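Local coordinates for protein Pbp related beta-lactamase (Pyrococcus abyssi, PDB 2QMI) that probably cleaves peptide bonds as a serine peptidase of the penicillin-binding protein and beta-lactamase family, assembled into a self-compartmentalizing octamer, at residues 14-24 and 34-42; 55-63 and 302-313. All blocks are in the same frame, centred on the assembly; numbering follows the deposited sequence.

Both contacts reach the same antiparallel sheet of the beta-lactamase-type part of the chain, their centres about 16 Å apart. Contact 1 pairs strand 21-28 with strand 31-38 at one edge of the sheet; strand 321-327 separates this hairpin from strands 310-316 and 297-305, the sheet side of contact 2. The two meet at Tyr55, whose OH lies 2.9 Å from Ser23 OG, a probable hydrogen bond; Tyr55 OH also bonds Ser49 OG, and Ser23 OG also bonds Thr50 O. Contact 2 carries Ser59, Lys62 and His302, which probably belong to the active site, since they fit the SxxK and K(T/S)G-type patterns of the family. No other chain touches contact 2, whereas contact 1 packs on the second subunit.

Contact 1 (14-24 and 34-42); sequences MAERKVPGISI and YAKGFGYRN
The N-terminal beta hairpin, strands 21-28 and 31-38, closes one edge of the main sheet by pairing Ile22 with Phe38 and Ile24 with Lys36. These are antiparallel hydrogen-bonded pairs: Phe38 N reaches Ile22 O at 2.7 Å and Ile22 N returns to Phe38 O at 2.8 Å. Ile24 N bonds Lys36 O, and Lys36 N bonds Ile24 O, each at 3.0 Å. The ladder continues to Tyr40 N, which bonds Pro20 O at 2.8 Å. Gly21 and Gly39 stand opposite each other, CA to CA 4.1 Å, and Gly39 also bonds through its backbone to Glu138 and Ser134 of the second subunit. On the face carrying Phe38, Met14 comes in from the end of helix 3-16 and crosses that side chain at about a right angle, its SD 3.6 Å from Phe38 CB. Phe38 CG sits beside its backbone N (chi1 -59°), which leaves the ring edge-on to Ile22 O, and CE2 meets Ile24 CG2 at 4.1 Å. Ile10 and Val11 of helix 3-16 also pack on Phe38. Lys18, at positive phi, ends the helix in a Schellman motif (Val19 N to Met14 O), and the N-terminal helix lies on the edge hairpin, as in the serine beta-lactamase fold.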
ATOM      1  N   MET A  14      -7.585  34.916   4.928  1.00 21.76           N
ATOM      2  CA  MET A  14      -8.457  33.943   4.275  1.00 21.22           C
ATOM      3  C   MET A  14      -7.656  33.065   3.318  1.00 20.48           C
ATOM      4  O   MET A  14      -7.871  31.854   3.241  1.00 18.65           O
ATOM      5  CB  MET A  14      -9.590  34.659   3.521  1.00 19.74           C
ATOM      6  CG  MET A  14     -10.592  35.360   4.441  1.00 19.61           C
ATOM      7  SD  MET A  14     -11.891  36.280   3.565  1.00 19.25           S
ATOM      8  CE  MET A  14     -13.062  34.958   3.250  1.00 17.43           C
ATOM      9  N   ALA A  15      -6.734  33.674   2.585  1.00 20.83           N
ATOM     10  CA  ALA A  15      -5.896  32.917   1.662  1.00 20.64           C
ATOM     11  C   ALA A  15      -5.032  31.930   2.455  1.00 22.90           C
ATOM     12  O   ALA A  15      -5.040  30.726   2.205  1.00 22.93           O
ATOM     13  CB  ALA A  15      -5.010  33.863   0.870  1.00 19.58           C
ATOM     14  N   GLU A  16      -4.299  32.456   3.427  1.00 24.01           N
ATOM     15  CA  GLU A  16      -3.413  31.650   4.257  1.00 26.81           C
ATOM     16  C   GLU A  16      -4.074  30.510   5.026  1.00 26.16           C
ATOM     17  O   GLU A  16      -3.551  29.398   5.062  1.00 26.05           O
ATOM     18  CB  GLU A  16      -2.673  32.555   5.249  1.00 29.40           C
ATOM     19  CG  GLU A  16      -2.193  31.827   6.497  1.00 35.21           C
ATOM     20  CD  GLU A  16      -1.680  32.775   7.564  1.00 38.68           C
ATOM     21  OE1 GLU A  16      -0.678  33.471   7.288  1.00 39.64           O
ATOM     22  OE2 GLU A  16      -2.276  32.823   8.673  1.00 39.23           O
ATOM     23  N   ARG A  17      -5.214  30.780   5.649  1.00 26.22           N
ATOM     24  CA  ARG A  17      -5.888  29.757   6.449  1.00 25.95           C
ATOM     25  C   ARG A  17      -7.000  29.048   5.680  1.00 25.55           C
ATOM     26  O   ARG A  17      -7.784  28.282   6.257  1.00 26.23           O
ATOM     27  CB  ARG A  17      -6.437  30.403   7.735  1.00 27.35           C
ATOM     28  CG  ARG A  17      -5.379  31.162   8.559  1.00 27.55           C
ATOM     29  CD  ARG A  17      -4.407  30.208   9.276  1.00 29.61           C
ATOM     30  NE  ARG A  17      -5.027  29.591  10.449  1.00 31.27           N
ATOM     31  CZ  ARG A  17      -4.958  30.090  11.681  1.00 31.94           C
ATOM     32  NH1 ARG A  17      -5.567  29.468  12.687  1.00 31.69           N
ATOM     33  NH2 ARG A  17      -4.246  31.194  11.914  1.00 30.97           N
ATOM     34  N   LYS A  18      -7.049  29.304   4.375  1.00 23.43           N
ATOM     35  CA  LYS A  18      -8.051  28.728   3.484  1.00 22.52           C
ATOM     36  C   LYS A  18      -9.490  28.881   3.975  1.00 22.62           C
ATOM     37  O   LYS A  18     -10.192  27.888   4.191  1.00 23.25           O
ATOM     38  CB  LYS A  18      -7.755  27.249   3.219  1.00 24.61           C
ATOM     39  CG  LYS A  18      -8.523  26.707   2.011  1.00 26.60           C
ATOM     40  CD  LYS A  18      -7.855  25.488   1.374  1.00 28.84           C
ATOM     41  CE  LYS A  18      -8.478  25.198   0.007  1.00 29.30           C
ATOM     42  NZ  LYS A  18      -7.880  24.030  -0.696  1.00 29.82           N
ATOM     43  N   VAL A  19      -9.931  30.126   4.148  1.00 20.55           N
ATOM     44  CA  VAL A  19     -11.297  30.397   4.592  1.00 20.49           C
ATOM     45  C   VAL A  19     -12.132  30.744   3.354  1.00 19.81           C
ATOM     46  O   VAL A  19     -11.728  31.571   2.542  1.00 20.87           O
ATOM     47  CB  VAL A  19     -11.352  31.579   5.597  1.00 19.67           C
ATOM     48  CG1 VAL A  19     -12.772  31.749   6.121  1.00 18.81           C
ATOM     49  CG2 VAL A  19     -10.380  31.335   6.754  1.00 19.22           C
ATOM     50  N   PRO A  20     -13.307  30.112   3.198  1.00 18.86           N
ATOM     51  CA  PRO A  20     -14.206  30.340   2.057  1.00 18.59           C
ATOM     52  C   PRO A  20     -14.765  31.768   1.942  1.00 18.94           C
ATOM     53  O   PRO A  20     -14.579  32.433   0.925  1.00 18.22           O
ATOM     54  CB  PRO A  20     -15.322  29.315   2.278  1.00 18.79           C
ATOM     55  CG  PRO A  20     -14.675  28.256   3.158  1.00 20.00           C
ATOM     56  CD  PRO A  20     -13.867  29.099   4.106  1.00 18.41           C
ATOM     57  N   GLY A  21     -15.462  32.216   2.982  1.00 19.64           N
ATOM     58  CA  GLY A  21     -16.056  33.540   2.975  1.00 19.12           C
ATOM     59  C   GLY A  21     -16.156  34.132   4.370  1.00 21.13           C
ATOM     60  O   GLY A  21     -16.078  33.407   5.359  1.00 21.67           O
ATOM     61  N   ILE A  22     -16.334  35.452   4.440  1.00 20.51           N
ATOM     62  CA  ILE A  22     -16.434  36.173   5.705  1.00 20.98           C
ATOM     63  C   ILE A  22     -17.275  37.447   5.571  1.00 21.21           C
ATOM     64  O   ILE A  22     -17.272  38.096   4.527  1.00 21.98           O
ATOM     65  CB  ILE A  22     -15.028  36.585   6.221  1.00 21.37           C
ATOM     66  CG1 ILE A  22     -14.356  35.407   6.927  1.00 20.03           C
ATOM     67  CG2 ILE A  22     -15.135  37.798   7.140  1.00 20.41           C
ATOM     68  CD1 ILE A  22     -12.953  35.707   7.455  1.00 20.74           C
ATOM     69  N   SER A  23     -17.993  37.801   6.634  1.00 19.61           N
ATOM     70  CA  SER A  23     -18.799  39.017   6.640  1.00 19.54           C
ATOM     71  C   SER A  23     -18.467  39.816   7.887  1.00 18.70           C
ATOM     72  O   SER A  23     -18.163  39.241   8.931  1.00 20.43           O
ATOM     73  CB  SER A  23     -20.293  38.686   6.624  1.00 18.46           C
ATOM     74  OG  SER A  23     -20.716  38.334   5.321  1.00 20.81           O
ATOM     75  N   ILE A  24     -18.526  41.138   7.779  1.00 19.24           N
ATOM     76  CA  ILE A  24     -18.231  42.002   8.918  1.00 18.59           C
ATOM     77  C   ILE A  24     -18.987  43.329   8.852  1.00 19.67           C
ATOM     78  O   ILE A  24     -19.163  43.909   7.777  1.00 19.61           O
ATOM     79  CB  ILE A  24     -16.707  42.300   9.010  1.00 18.12           C
ATOM     80  CG1 ILE A  24     -16.404  43.190  10.223  1.00 18.05           C
ATOM     81  CG2 ILE A  24     -16.236  42.969   7.729  1.00 18.00           C
ATOM     82  CD1 ILE A  24     -14.918  43.475  10.437  1.00 16.40           C
ATOM     83  N   TYR A  34     -19.624  50.717   8.221  1.00 25.22           N
ATOM     84  CA  TYR A  34     -18.868  49.849   7.328  1.00 24.51           C
ATOM     85  C   TYR A  34     -19.386  48.419   7.410  1.00 24.22           C
ATOM     86  O   TYR A  34     -19.441  47.831   8.487  1.00 23.97           O
ATOM     87  CB  TYR A  34     -17.390  49.873   7.711  1.00 25.52           C
ATOM     88  CG  TYR A  34     -16.526  48.937   6.899  1.00 26.23           C
ATOM     89  CD1 TYR A  34     -16.221  49.214   5.563  1.00 26.48           C
ATOM     90  CD2 TYR A  34     -16.013  47.770   7.463  1.00 26.78           C
ATOM     91  CE1 TYR A  34     -15.422  48.350   4.809  1.00 25.88           C
ATOM     92  CE2 TYR A  34     -15.214  46.901   6.717  1.00 26.70           C
ATOM     93  CZ  TYR A  34     -14.922  47.197   5.393  1.00 26.21           C
ATOM     94  OH  TYR A  34     -14.114  46.344   4.668  1.00 24.15           O
ATOM     95  N   ALA A  35     -19.773  47.876   6.264  1.00 23.90           N
ATOM     96  CA  ALA A  35     -20.285  46.517   6.180  1.00 23.64           C
ATOM     97  C   ALA A  35     -19.765  45.940   4.880  1.00 24.71           C
ATOM     98  O   ALA A  35     -19.843  46.583   3.830  1.00 24.30           O
ATOM     99  CB  ALA A  35     -21.813  46.519   6.191  1.00 21.54           C
ATOM    100  N   LYS A  36     -19.235  44.726   4.940  1.00 24.06           N
ATOM    101  CA  LYS A  36     -18.698  44.123   3.738  1.00 24.77           C
ATOM    102  C   LYS A  36     -18.555  42.613   3.861  1.00 24.90           C
ATOM    103  O   LYS A  36     -18.399  42.078   4.961  1.00 25.01           O
ATOM    104  CB  LYS A  36     -17.340  44.761   3.421  1.00 26.03           C
ATOM    105  CG  LYS A  36     -16.783  44.436   2.046  1.00 28.04           C
ATOM    106  CD  LYS A  36     -15.695  45.440   1.634  1.00 30.52           C
ATOM    107  CE  LYS A  36     -16.289  46.833   1.382  1.00 31.64           C
ATOM    108  NZ  LYS A  36     -15.278  47.833   0.890  1.00 31.92           N
ATOM    109  N   GLY A  37     -18.626  41.940   2.718  1.00 23.87           N
ATOM    110  CA  GLY A  37     -18.479  40.502   2.675  1.00 24.09           C
ATOM    111  C   GLY A  37     -17.243  40.184   1.850  1.00 23.57           C
ATOM    112  O   GLY A  37     -16.874  40.963   0.968  1.00 23.07           O
ATOM    113  N   PHE A  38     -16.607  39.050   2.137  1.00 21.74           N
ATOM    114  CA  PHE A  38     -15.401  38.622   1.426  1.00 21.11           C
ATOM    115  C   PHE A  38     -15.492  37.143   1.073  1.00 21.77           C
ATOM    116  O   PHE A  38     -16.062  36.351   1.827  1.00 20.90           O
ATOM    117  CB  PHE A  38     -14.157  38.826   2.295  1.00 19.20           C
ATOM    118  CG  PHE A  38     -13.934  40.246   2.717  1.00 20.45           C
ATOM    119  CD1 PHE A  38     -12.969  41.028   2.087  1.00 20.97           C
ATOM    120  CD2 PHE A  38     -14.685  40.804   3.750  1.00 20.22           C
ATOM    121  CE1 PHE A  38     -12.756  42.350   2.481  1.00 21.36           C
ATOM    122  CE2 PHE A  38     -14.482  42.115   4.149  1.00 19.91           C
ATOM    123  CZ  PHE A  38     -13.515  42.892   3.515  1.00 21.41           C
ATOM    124  N   GLY A  39     -14.911  36.770  -0.063  1.00 21.48           N
ATOM    125  CA  GLY A  39     -14.937  35.380  -0.469  1.00 21.66           C
ATOM    126  C   GLY A  39     -16.304  34.880  -0.895  1.00 21.87           C
ATOM    127  O   GLY A  39     -17.204  35.656  -1.211  1.00 22.63           O
ATOM    128  N   TYR A  40     -16.465  33.564  -0.885  1.00 21.39           N
ATOM    129  CA  TYR A  40     -17.715  32.961  -1.308  1.00 22.26           C
ATOM    130  C   TYR A  40     -18.537  32.395  -0.147  1.00 21.17           C
ATOM    131  O   TYR A  40     -17.987  31.846   0.809  1.00 21.38           O
ATOM    132  CB  TYR A  40     -17.406  31.860  -2.335  1.00 22.05           C
ATOM    133  CG  TYR A  40     -16.745  32.369  -3.601  1.00 20.93           C
ATOM    134  CD1 TYR A  40     -17.509  32.741  -4.704  1.00 20.92           C
ATOM    135  CD2 TYR A  40     -15.362  32.526  -3.679  1.00 21.26           C
ATOM    136  CE1 TYR A  40     -16.917  33.261  -5.853  1.00 20.52           C
ATOM    137  CE2 TYR A  40     -14.753  33.048  -4.830  1.00 20.39           C
ATOM    138  CZ  TYR A  40     -15.542  33.416  -5.911  1.00 21.23           C
ATOM    139  OH  TYR A  40     -14.973  33.973  -7.033  1.00 21.30           O
ATOM    140  N   ARG A  41     -19.854  32.556  -0.218  1.00 21.06           N
ATOM    141  CA  ARG A  41     -20.730  32.003   0.811  1.00 21.72           C
ATOM    142  C   ARG A  41     -21.010  30.543   0.424  1.00 21.01           C
ATOM    143  O   ARG A  41     -21.423  29.725   1.248  1.00 21.33           O
ATOM    144  CB  ARG A  41     -22.035  32.807   0.927  1.00 20.69           C
ATOM    145  CG  ARG A  41     -22.967  32.788  -0.280  1.00 22.11           C
ATOM    146  CD  ARG A  41     -24.254  33.537   0.081  1.00 22.60           C
ATOM    147  NE  ARG A  41     -25.298  33.485  -0.945  1.00 23.21           N
ATOM    148  CZ  ARG A  41     -25.401  34.319  -1.977  1.00 24.27           C
ATOM    149  NH1 ARG A  41     -26.395  34.173  -2.843  1.00 24.64           N
ATOM    150  NH2 ARG A  41     -24.529  35.303  -2.147  1.00 22.35           N
ATOM    151  N   ASN A  42     -20.775  30.238  -0.849  1.00 21.47           N
ATOM    152  CA  ASN A  42     -20.930  28.894  -1.382  1.00 21.41           C
ATOM    153  C   ASN A  42     -19.933  28.733  -2.524  1.00 21.33           C
ATOM    154  O   ASN A  42     -20.056  29.394  -3.550  1.00 22.17           O
ATOM    155  CB  ASN A  42     -22.341  28.652  -1.911  1.00 22.70           C
ATOM    156  CG  ASN A  42     -22.514  27.239  -2.456  1.00 25.31           C
ATOM    157  OD1 ASN A  42     -21.833  26.834  -3.410  1.00 24.46           O
ATOM    158  ND2 ASN A  42     -23.420  26.473  -1.844  1.00 25.25           N
TER

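Contact 2 (55-63 and 302-313)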
ATOM      1  N   TYR A  55     -25.231  33.261   8.332  1.00 19.65           N
ATOM      2  CA  TYR A  55     -24.359  32.212   8.860  1.00 21.07           C
ATOM      3  C   TYR A  55     -24.904  31.774  10.210  1.00 21.50           C
ATOM      4  O   TYR A  55     -25.766  32.436  10.787  1.00 22.47           O
ATOM      5  CB  TYR A  55     -22.941  32.729   9.127  1.00 19.62           C
ATOM      6  CG  TYR A  55     -22.224  33.417   7.993  1.00 19.41           C
ATOM      7  CD1 TYR A  55     -21.111  32.827   7.392  1.00 18.83           C
ATOM      8  CD2 TYR A  55     -22.593  34.699   7.590  1.00 18.38           C
ATOM      9  CE1 TYR A  55     -20.375  33.505   6.419  1.00 19.79           C
ATOM     10  CE2 TYR A  55     -21.869  35.386   6.623  1.00 19.60           C
ATOM     11  CZ  TYR A  55     -20.762  34.790   6.038  1.00 20.14           C
ATOM     12  OH  TYR A  55     -20.052  35.473   5.075  1.00 18.94           O
ATOM     13  N   GLY A  56     -24.381  30.665  10.722  1.00 21.23           N
ATOM     14  CA  GLY A  56     -24.788  30.217  12.040  1.00 18.20           C
ATOM     15  C   GLY A  56     -23.932  31.051  12.981  1.00 19.54           C
ATOM     16  O   GLY A  56     -22.797  31.384  12.633  1.00 18.86           O
ATOM     17  N   ILE A  57     -24.435  31.398  14.161  1.00 18.48           N
ATOM     18  CA  ILE A  57     -23.634  32.222  15.060  1.00 18.61           C
ATOM     19  C   ILE A  57     -23.151  31.499  16.307  1.00 19.22           C
ATOM     20  O   ILE A  57     -22.363  32.044  17.076  1.00 18.75           O
ATOM     21  CB  ILE A  57     -24.398  33.509  15.480  1.00 19.93           C
ATOM     22  CG1 ILE A  57     -25.550  33.167  16.426  1.00 19.71           C
ATOM     23  CG2 ILE A  57     -24.936  34.209  14.242  1.00 17.63           C
ATOM     24  CD1 ILE A  57     -26.215  34.394  17.029  1.00 21.06           C
ATOM     25  N   GLY A  58     -23.622  30.270  16.500  1.00 18.88           N
ATOM     26  CA  GLY A  58     -23.214  29.499  17.660  1.00 19.11           C
ATOM     27  C   GLY A  58     -23.497  30.138  19.009  1.00 19.27           C
ATOM     28  O   GLY A  58     -24.537  30.752  19.215  1.00 20.04           O
ATOM     29  N   SER A  59     -22.549  29.998  19.928  1.00 19.64           N
ATOM     30  CA  SER A  59     -22.678  30.532  21.278  1.00 18.82           C
ATOM     31  C   SER A  59     -23.012  32.010  21.408  1.00 20.56           C
ATOM     32  O   SER A  59     -23.234  32.488  22.518  1.00 20.06           O
ATOM     33  CB  SER A  59     -21.409  30.242  22.081  1.00 17.73           C
ATOM     34  OG  SER A  59     -21.314  28.867  22.384  1.00 18.04           O
ATOM     35  N   ILE A  60     -23.035  32.748  20.302  1.00 20.76           N
ATOM     36  CA  ILE A  60     -23.385  34.160  20.406  1.00 21.78           C
ATOM     37  C   ILE A  60     -24.871  34.184  20.756  1.00 21.74           C
ATOM     38  O   ILE A  60     -25.409  35.191  21.222  1.00 21.23           O
ATOM     39  CB  ILE A  60     -23.120  34.920  19.088  1.00 21.82           C
ATOM     40  CG1 ILE A  60     -21.626  34.865  18.763  1.00 22.75           C
ATOM     41  CG2 ILE A  60     -23.567  36.382  19.221  1.00 22.44           C
ATOM     42  CD1 ILE A  60     -21.242  35.559  17.465  1.00 23.87           C
ATOM     43  N   THR A  61     -25.517  33.038  20.546  1.00 21.86           N
ATOM     44  CA  THR A  61     -26.932  32.869  20.858  1.00 20.79           C
ATOM     45  C   THR A  61     -27.094  32.992  22.374  1.00 19.79           C
ATOM     46  O   THR A  61     -28.125  33.457  22.849  1.00 19.68           O
ATOM     47  CB  THR A  61     -27.461  31.464  20.421  1.00 20.06           C
ATOM     48  OG1 THR A  61     -27.293  31.292  19.006  1.00 20.09           O
ATOM     49  CG2 THR A  61     -28.941  31.321  20.760  1.00 19.76           C
ATOM     50  N   LYS A  62     -26.075  32.578  23.129  1.00 19.59           N
ATOM     51  CA  LYS A  62     -26.145  32.643  24.586  1.00 19.15           C
ATOM     52  C   LYS A  62     -26.518  34.028  25.125  1.00 21.43           C
ATOM     53  O   LYS A  62     -27.270  34.127  26.097  1.00 20.79           O
ATOM     54  CB  LYS A  62     -24.832  32.174  25.220  1.00 19.08           C
ATOM     55  CG  LYS A  62     -24.621  30.649  25.173  1.00 18.99           C
ATOM     56  CD  LYS A  62     -23.383  30.229  25.967  1.00 17.58           C
ATOM     57  CE  LYS A  62     -23.154  28.722  25.936  1.00 18.06           C
ATOM     58  NZ  LYS A  62     -22.886  28.197  24.566  1.00 18.11           N
ATOM     59  N   SER A  63     -26.007  35.095  24.507  1.00 21.05           N
ATOM     60  CA  SER A  63     -26.352  36.435  24.978  1.00 21.54           C
ATOM     61  C   SER A  63     -27.868  36.660  24.868  1.00 21.42           C
ATOM     62  O   SER A  63     -28.481  37.276  25.742  1.00 21.49           O
ATOM     63  CB  SER A  63     -25.573  37.514  24.203  1.00 21.06           C
ATOM     64  OG  SER A  63     -25.840  37.502  22.810  1.00 22.16           O
ATOM     65  N   HIS A 302     -18.524  37.875  22.759  1.00 20.39           N
ATOM     66  CA  HIS A 302     -18.649  36.432  22.881  1.00 18.55           C
ATOM     67  C   HIS A 302     -18.464  35.833  21.497  1.00 18.88           C
ATOM     68  O   HIS A 302     -18.945  36.379  20.497  1.00 18.93           O
ATOM     69  CB  HIS A 302     -20.032  36.060  23.434  1.00 17.82           C
ATOM     70  CG  HIS A 302     -20.077  34.721  24.103  1.00 16.75           C
ATOM     71  ND1 HIS A 302     -19.888  33.540  23.422  1.00 16.55           N
ATOM     72  CD2 HIS A 302     -20.226  34.384  25.406  1.00 17.07           C
ATOM     73  CE1 HIS A 302     -19.911  32.533  24.277  1.00 17.51           C
ATOM     74  NE2 HIS A 302     -20.113  33.019  25.488  1.00 17.97           N
ATOM     75  N   SER A 303     -17.739  34.721  21.446  1.00 16.94           N
ATOM     76  CA  SER A 303     -17.484  34.021  20.203  1.00 19.05           C
ATOM     77  C   SER A 303     -18.489  32.893  20.095  1.00 19.17           C
ATOM     78  O   SER A 303     -19.201  32.588  21.060  1.00 18.13           O
ATOM     79  CB  SER A 303     -16.072  33.436  20.200  1.00 19.71           C
ATOM     80  OG  SER A 303     -15.886  32.612  21.337  1.00 20.86           O
ATOM     81  N   GLY A 304     -18.540  32.281  18.917  1.00 18.32           N
ATOM     82  CA  GLY A 304     -19.449  31.176  18.690  1.00 17.83           C
ATOM     83  C   GLY A 304     -18.929  30.215  17.643  1.00 17.85           C
ATOM     84  O   GLY A 304     -18.279  30.616  16.682  1.00 19.00           O
ATOM     85  N   SER A 305     -19.206  28.932  17.828  1.00 19.43           N
ATOM     86  CA  SER A 305     -18.763  27.939  16.868  1.00 20.05           C
ATOM     87  C   SER A 305     -19.649  26.703  16.833  1.00 20.89           C
ATOM     88  O   SER A 305     -20.011  26.158  17.874  1.00 21.53           O
ATOM     89  CB  SER A 305     -17.331  27.507  17.173  1.00 20.60           C
ATOM     90  OG  SER A 305     -16.967  26.432  16.328  1.00 20.48           O
ATOM     91  N   VAL A 306     -20.008  26.273  15.630  1.00 19.75           N
ATOM     92  CA  VAL A 306     -20.809  25.071  15.472  1.00 21.72           C
ATOM     93  C   VAL A 306     -20.067  24.133  14.520  1.00 21.14           C
ATOM     94  O   VAL A 306     -20.657  23.244  13.902  1.00 20.18           O
ATOM     95  CB  VAL A 306     -22.222  25.386  14.930  1.00 21.21           C
ATOM     96  CG1 VAL A 306     -23.135  25.748  16.081  1.00 22.89           C
ATOM     97  CG2 VAL A 306     -22.165  26.540  13.950  1.00 23.53           C
ATOM     98  N   GLY A 307     -18.758  24.344  14.420  1.00 19.23           N
ATOM     99  CA  GLY A 307     -17.940  23.519  13.556  1.00 20.22           C
ATOM    100  C   GLY A 307     -17.761  24.077  12.159  1.00 18.79           C
ATOM    101  O   GLY A 307     -16.668  24.512  11.803  1.00 19.81           O
ATOM    102  N   MET A 308     -18.828  24.072  11.363  1.00 18.27           N
ATOM    103  CA  MET A 308     -18.744  24.579   9.999  1.00 19.31           C
ATOM    104  C   MET A 308     -19.037  26.080   9.876  1.00 19.32           C
ATOM    105  O   MET A 308     -18.918  26.640   8.794  1.00 20.02           O
ATOM    106  CB  MET A 308     -19.680  23.790   9.067  1.00 19.18           C
ATOM    107  CG  MET A 308     -21.154  24.129   9.186  1.00 18.99           C
ATOM    108  SD  MET A 308     -21.941  23.451  10.644  1.00 19.41           S
ATOM    109  CE  MET A 308     -21.698  24.651  11.731  1.00 21.56           C
ATOM    110  N   TYR A 309     -19.445  26.715  10.977  1.00 18.72           N
ATOM    111  CA  TYR A 309     -19.713  28.161  10.997  1.00 18.66           C
ATOM    112  C   TYR A 309     -19.138  28.674  12.311  1.00 17.82           C
ATOM    113  O   TYR A 309     -19.203  27.979  13.317  1.00 18.52           O
ATOM    114  CB  TYR A 309     -21.219  28.484  11.012  1.00 17.28           C
ATOM    115  CG  TYR A 309     -22.042  28.084   9.807  1.00 17.04           C
ATOM    116  CD1 TYR A 309     -21.920  28.750   8.581  1.00 15.05           C
ATOM    117  CD2 TYR A 309     -22.981  27.062   9.907  1.00 15.53           C
ATOM    118  CE1 TYR A 309     -22.724  28.394   7.486  1.00 15.26           C
ATOM    119  CE2 TYR A 309     -23.783  26.702   8.826  1.00 14.93           C
ATOM    120  CZ  TYR A 309     -23.655  27.362   7.625  1.00 15.67           C
ATOM    121  OH  TYR A 309     -24.456  26.968   6.574  1.00 15.84           O
ATOM    122  N   THR A 310     -18.576  29.880  12.303  1.00 18.22           N
ATOM    123  CA  THR A 310     -18.041  30.488  13.523  1.00 18.01           C
ATOM    124  C   THR A 310     -18.336  31.983  13.480  1.00 18.53           C
ATOM    125  O   THR A 310     -18.616  32.533  12.419  1.00 16.50           O
ATOM    126  CB  THR A 310     -16.504  30.285  13.689  1.00 17.81           C
ATOM    127  OG1 THR A 310     -15.804  30.965  12.643  1.00 17.67           O
ATOM    128  CG2 THR A 310     -16.152  28.805  13.667  1.00 17.76           C
ATOM    129  N   GLY A 311     -18.286  32.637  14.636  1.00 18.72           N
ATOM    130  CA  GLY A 311     -18.561  34.058  14.667  1.00 18.69           C
ATOM    131  C   GLY A 311     -18.121  34.741  15.945  1.00 20.42           C
ATOM    132  O   GLY A 311     -17.650  34.091  16.881  1.00 21.71           O
ATOM    133  N   TYR A 312     -18.273  36.061  15.974  1.00 19.22           N
ATOM    134  CA  TYR A 312     -17.912  36.855  17.138  1.00 19.52           C
ATOM    135  C   TYR A 312     -18.569  38.231  17.070  1.00 20.33           C
ATOM    136  O   TYR A 312     -18.718  38.807  15.994  1.00 20.50           O
ATOM    137  CB  TYR A 312     -16.397  37.046  17.211  1.00 19.31           C
ATOM    138  CG  TYR A 312     -15.936  37.754  18.462  1.00 18.45           C
ATOM    139  CD1 TYR A 312     -15.797  37.062  19.666  1.00 19.21           C
ATOM    140  CD2 TYR A 312     -15.656  39.123  18.451  1.00 18.19           C
ATOM    141  CE1 TYR A 312     -15.386  37.709  20.826  1.00 19.74           C
ATOM    142  CE2 TYR A 312     -15.248  39.782  19.606  1.00 19.55           C
ATOM    143  CZ  TYR A 312     -15.112  39.070  20.790  1.00 19.97           C
ATOM    144  OH  TYR A 312     -14.696  39.708  21.937  1.00 21.36           O
ATOM    145  N   ILE A 313     -18.980  38.739  18.224  1.00 19.54           N
ATOM    146  CA  ILE A 313     -19.565  40.065  18.309  1.00 19.99           C
ATOM    147  C   ILE A 313     -18.900  40.682  19.525  1.00 20.97           C
ATOM    148  O   ILE A 313     -18.577  39.980  20.481  1.00 21.05           O
ATOM    149  CB  ILE A 313     -21.121  40.062  18.523  1.00 20.02           C
ATOM    150  CG1 ILE A 313     -21.471  39.470  19.889  1.00 18.86           C
ATOM    151  CG2 ILE A 313     -21.813  39.310  17.385  1.00 19.28           C
ATOM    152  CD1 ILE A 313     -22.925  39.661  20.273  1.00 18.02           C
TER
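Ile60, near the start of helix 61-74, packs against His302, Tyr312 and Ile313 of the paired strands 302-305 and 310-313. From CB the chain splits: CG2, anti to the backbone N, meets Ile313 CD1 at 3.5 Å, and CG1 lies over the backbone, 3.5 Å from His302 O. Because chi2 is extended at 179°, CD1 carries on to the second strand and ends 3.4 Å from Tyr312 N. Beside it, Ser59 CB packs on Ser303 O, while Ser59 O lies over one face of the His302 imidazole, 3.5 Å above its plane. That ring is held by ND1, which donates to a lone pair of Ser303 O at 2.6 Å almost in the ring plane, and by the bond between NE2 and Tyr284 OH. Further along, Gly304 CA-H points at Ile57 O, and Gly56 N sits over a face of the Tyr309 ring. No hydrogen bond crosses between the segments, so van der Waals packing and CH...O contact join them. Tyr160 OH bonds both Ser59 OG and Lys62 NZ, which with the SxxK spacing at a helix start is consistent with Ser59 as the nucleophile, and His302-Ser303-Gly304 probably corresponds to the K(T/S)G-type motif of penicillin-recognising enzymes.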